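Local coordinates for phosphoribosylaminoimidazole carboxylase, ATPase subunit (Thermotoga maritima, PDB 3AX6), which probably catalyses the ATP-dependent carboxylation of 5-aminoimidazole ribonucleotide with hydrogencarbonate to give N5-carboxyaminoimidazole ribonucleotide in purine biosynthesis, at residues F25-L30 with V41-I46. Numbering follows the deposited sequence.
Sequences FYVIVL and VADEQI
Asp-43 meets Tyr-26 and Val-27 at the start of a parallel strand pair, where its carboxylate takes the place of a backbone acceptor. Val-27 N donates to Asp-43 OD2 at 2.9 Å with an almost straight N-H...O angle of 172°, reaching the oxygen from its anti side and out of the carboxylate plane. Val-27 O in turn accepts from Asp-43 N at 3.0 Å. Parallel pairing then takes over: Val-29 N bonds to Glu-44 O at 2.9 Å and Val-29 O receives Ile-46 N at 2.7 Å, so Val-29 is bonded through both its backbone groups to the residues flanking Gln-45.

The tightly packed part is apolar. On one face Ala-42 CB lies 3.7 Å from both Val-27 CG1 and Val-29 CG2; on the other, Ile-28 packs against Ile-46, although 3.3 Å from Ile-28 CD1 to Ile-46 CG1 is shorter than a normal carbon contact and leaves the exact position of CD1 doubtful. The more solvent-accessible end is polar. The Tyr-26 side chain, with CG anti to the backbone N (chi1 -172°), lies across Asp-43, whose CB sits over one ring face in a CH-pi contact and whose carboxylate stacks only 18° from the ring plane. Glu-44 OE2 instead comes in at the ring edge, 2.5 Å from Tyr-26 OH, as the acceptor of a hydrogen bond whose length is doubtfully short. Lys-21 forms a salt bridge with Asp-43 OD2, giving that oxygen a second partner.

The contact closes the beta-alpha-beta unit 26-31, 37-41, 44-47 of the Rossmann-like N-terminal domain. Within this chain, strand 44-47 is an outermost strand of the parallel sheet, while strand 26-31 also bonds to strand 3-7; helix 11-22 packs on Val-27 and Val-29, and helix 53-61 packs on Ile-28, Leu-30 and Ile-46.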
ATOM      1  N   PHE A  25       3.061   3.880  14.415  1.00 18.36           N
ATOM      2  CA  PHE A  25       3.389   5.174  14.971  1.00 17.35           C
ATOM      3  C   PHE A  25       2.195   6.115  15.027  1.00 17.96           C
ATOM      4  O   PHE A  25       1.218   5.953  14.298  1.00 17.53           O
ATOM      5  CB  PHE A  25       4.516   5.813  14.161  1.00 17.58           C
ATOM      6  CG  PHE A  25       5.815   5.075  14.254  1.00 17.56           C
ATOM      7  CD1 PHE A  25       6.500   5.004  15.461  1.00 18.39           C
ATOM      8  CD2 PHE A  25       6.351   4.439  13.141  1.00 16.83           C
ATOM      9  CE1 PHE A  25       7.704   4.308  15.557  1.00 18.65           C
ATOM     10  CE2 PHE A  25       7.549   3.744  13.228  1.00 16.55           C
ATOM     11  CZ  PHE A  25       8.228   3.678  14.440  1.00 17.79           C
ATOM     12  N   TYR A  26       2.286   7.098  15.910  1.00 18.46           N
ATOM     13  CA  TYR A  26       1.237   8.090  16.067  1.00 18.86           C
ATOM     14  C   TYR A  26       1.710   9.273  15.230  1.00 19.24           C
ATOM     15  O   TYR A  26       2.859   9.689  15.359  1.00 18.57           O
ATOM     16  CB  TYR A  26       1.131   8.506  17.533  1.00 20.43           C
ATOM     17  CG  TYR A  26      -0.045   9.394  17.850  1.00 21.83           C
ATOM     18  CD1 TYR A  26      -1.287   8.848  18.162  1.00 24.95           C
ATOM     19  CD2 TYR A  26       0.086  10.781  17.864  1.00 23.86           C
ATOM     20  CE1 TYR A  26      -2.369   9.656  18.490  1.00 25.25           C
ATOM     21  CE2 TYR A  26      -0.996  11.603  18.190  1.00 25.23           C
ATOM     22  CZ  TYR A  26      -2.217  11.030  18.504  1.00 24.97           C
ATOM     23  OH  TYR A  26      -3.283  11.817  18.857  1.00 27.51           O
ATOM     24  N   VAL A  27       0.847   9.812  14.372  1.00 18.83           N
ATOM     25  CA  VAL A  27       1.254  10.938  13.538  1.00 19.33           C
ATOM     26  C   VAL A  27       0.435  12.206  13.678  1.00 19.66           C
ATOM     27  O   VAL A  27      -0.796  12.188  13.661  1.00 20.59           O
ATOM     28  CB  VAL A  27       1.266  10.570  12.044  1.00 19.67           C
ATOM     29  CG1 VAL A  27      -0.095  10.054  11.627  1.00 24.17           C
ATOM     30  CG2 VAL A  27       1.629  11.796  11.212  1.00 16.15           C
ATOM     31  N   ILE A  28       1.149  13.312  13.811  1.00 20.46           N
ATOM     32  CA  ILE A  28       0.542  14.621  13.924  1.00 22.27           C
ATOM     33  C   ILE A  28       1.049  15.418  12.715  1.00 22.66           C
ATOM     34  O   ILE A  28       2.259  15.574  12.523  1.00 21.81           O
ATOM     35  CB  ILE A  28       0.921  15.288  15.292  1.00 25.00           C
ATOM     36  CG1 ILE A  28       0.995  16.810  15.157  1.00 25.56           C
ATOM     37  CG2 ILE A  28       2.222  14.715  15.817  1.00 28.32           C
ATOM     38  CD1 ILE A  28      -0.336  17.473  14.903  1.00 27.58           C
ATOM     39  N   VAL A  29       0.107  15.879  11.887  1.00 21.01           N
ATOM     40  CA  VAL A  29       0.402  16.645  10.671  1.00 19.46           C
ATOM     41  C   VAL A  29       0.199  18.165  10.827  1.00 18.86           C
ATOM     42  O   VAL A  29      -0.754  18.617  11.459  1.00 16.13           O
ATOM     43  CB  VAL A  29      -0.486  16.147   9.477  1.00 17.87           C
ATOM     44  CG1 VAL A  29      -0.419  17.121   8.316  1.00 17.01           C
ATOM     45  CG2 VAL A  29      -0.043  14.765   9.025  1.00 16.19           C
ATOM     46  N   LEU A  30       1.110  18.940  10.247  1.00 17.74           N
ATOM     47  CA  LEU A  30       1.022  20.393  10.287  1.00 18.85           C
ATOM     48  C   LEU A  30       0.893  20.881   8.851  1.00 18.62           C
ATOM     49  O   LEU A  30       1.770  20.635   8.022  1.00 15.96           O
ATOM     50  CB  LEU A  30       2.261  21.008  10.945  1.00 18.65           C
ATOM     51  CG  LEU A  30       2.295  22.544  11.036  1.00 20.70           C
ATOM     52  CD1 LEU A  30       3.300  22.964  12.101  1.00 19.29           C
ATOM     53  CD2 LEU A  30       2.661  23.168   9.673  1.00 19.71           C
ATOM     54  N   VAL A  41      -5.991  11.479   7.308  1.00 19.82           N
ATOM     55  CA  VAL A  41      -5.670  10.104   7.672  1.00 19.40           C
ATOM     56  C   VAL A  41      -4.654  10.009   8.812  1.00 20.78           C
ATOM     57  O   VAL A  41      -4.210   8.916   9.181  1.00 21.07           O
ATOM     58  CB  VAL A  41      -5.163   9.313   6.443  1.00 17.78           C
ATOM     59  CG1 VAL A  41      -6.254   9.285   5.379  1.00 15.69           C
ATOM     60  CG2 VAL A  41      -3.888   9.944   5.881  1.00 12.79           C
ATOM     61  N   ALA A  42      -4.299  11.162   9.372  1.00 20.79           N
ATOM     62  CA  ALA A  42      -3.363  11.220  10.485  1.00 21.27           C
ATOM     63  C   ALA A  42      -4.180  11.144  11.772  1.00 21.91           C
ATOM     64  O   ALA A  42      -5.400  10.975  11.726  1.00 23.77           O
ATOM     65  CB  ALA A  42      -2.564  12.525  10.439  1.00 19.60           C
ATOM     66  N   ASP A  43      -3.515  11.261  12.914  1.00 22.82           N
ATOM     67  CA  ASP A  43      -4.203  11.208  14.201  1.00 24.58           C
ATOM     68  C   ASP A  43      -4.663  12.609  14.608  1.00 25.21           C
ATOM     69  O   ASP A  43      -5.716  12.779  15.212  1.00 26.33           O
ATOM     70  CB  ASP A  43      -3.269  10.634  15.266  1.00 23.00           C
ATOM     71  CG  ASP A  43      -2.905   9.190  15.000  1.00 24.46           C
ATOM     72  OD1 ASP A  43      -3.654   8.297  15.455  1.00 24.80           O
ATOM     73  OD2 ASP A  43      -1.879   8.952  14.323  1.00 22.22           O
ATOM     74  N   GLU A  44      -3.855  13.605  14.260  1.00 26.82           N
ATOM     75  CA  GLU A  44      -4.141  15.000  14.569  1.00 27.41           C
ATOM     76  C   GLU A  44      -3.523  15.892  13.504  1.00 27.30           C
ATOM     77  O   GLU A  44      -2.595  15.486  12.803  1.00 26.40           O
ATOM     78  CB  GLU A  44      -3.514  15.401  15.900  1.00 28.39           C
ATOM     79  CG  GLU A  44      -4.028  14.711  17.133  1.00 29.34           C
ATOM     80  CD  GLU A  44      -3.217  15.113  18.345  1.00 30.27           C
ATOM     81  OE1 GLU A  44      -2.945  16.321  18.488  1.00 31.96           O
ATOM     82  OE2 GLU A  44      -2.851  14.234  19.150  1.00 32.16           O
ATOM     83  N   GLN A  45      -4.044  17.108  13.393  1.00 27.81           N
ATOM     84  CA  GLN A  45      -3.506  18.087  12.465  1.00 26.77           C
ATOM     85  C   GLN A  45      -3.471  19.420  13.173  1.00 26.87           C
ATOM     86  O   GLN A  45      -4.366  19.745  13.945  1.00 27.94           O
ATOM     87  CB  GLN A  45      -4.354  18.246  11.202  1.00 25.92           C
ATOM     88  CG  GLN A  45      -3.625  19.118  10.173  1.00 25.48           C
ATOM     89  CD  GLN A  45      -4.453  19.495   8.955  1.00 26.57           C
ATOM     90  OE1 GLN A  45      -5.109  18.658   8.339  1.00 26.25           O
ATOM     91  NE2 GLN A  45      -4.397  20.768   8.586  1.00 27.66           N
ATOM     92  N   ILE A  46      -2.413  20.178  12.923  1.00 27.13           N
ATOM     93  CA  ILE A  46      -2.265  21.506  13.490  1.00 26.03           C
ATOM     94  C   ILE A  46      -2.453  22.415  12.283  1.00 25.97           C
ATOM     95  O   ILE A  46      -1.661  22.372  11.343  1.00 26.85           O
ATOM     96  CB  ILE A  46      -0.851  21.731  14.074  1.00 25.60           C
ATOM     97  CG1 ILE A  46      -0.604  20.773  15.238  1.00 25.13           C
ATOM     98  CG2 ILE A  46      -0.707  23.171  14.552  1.00 25.58           C
ATOM     99  CD1 ILE A  46       0.807  20.854  15.811  1.00 23.66           C
TER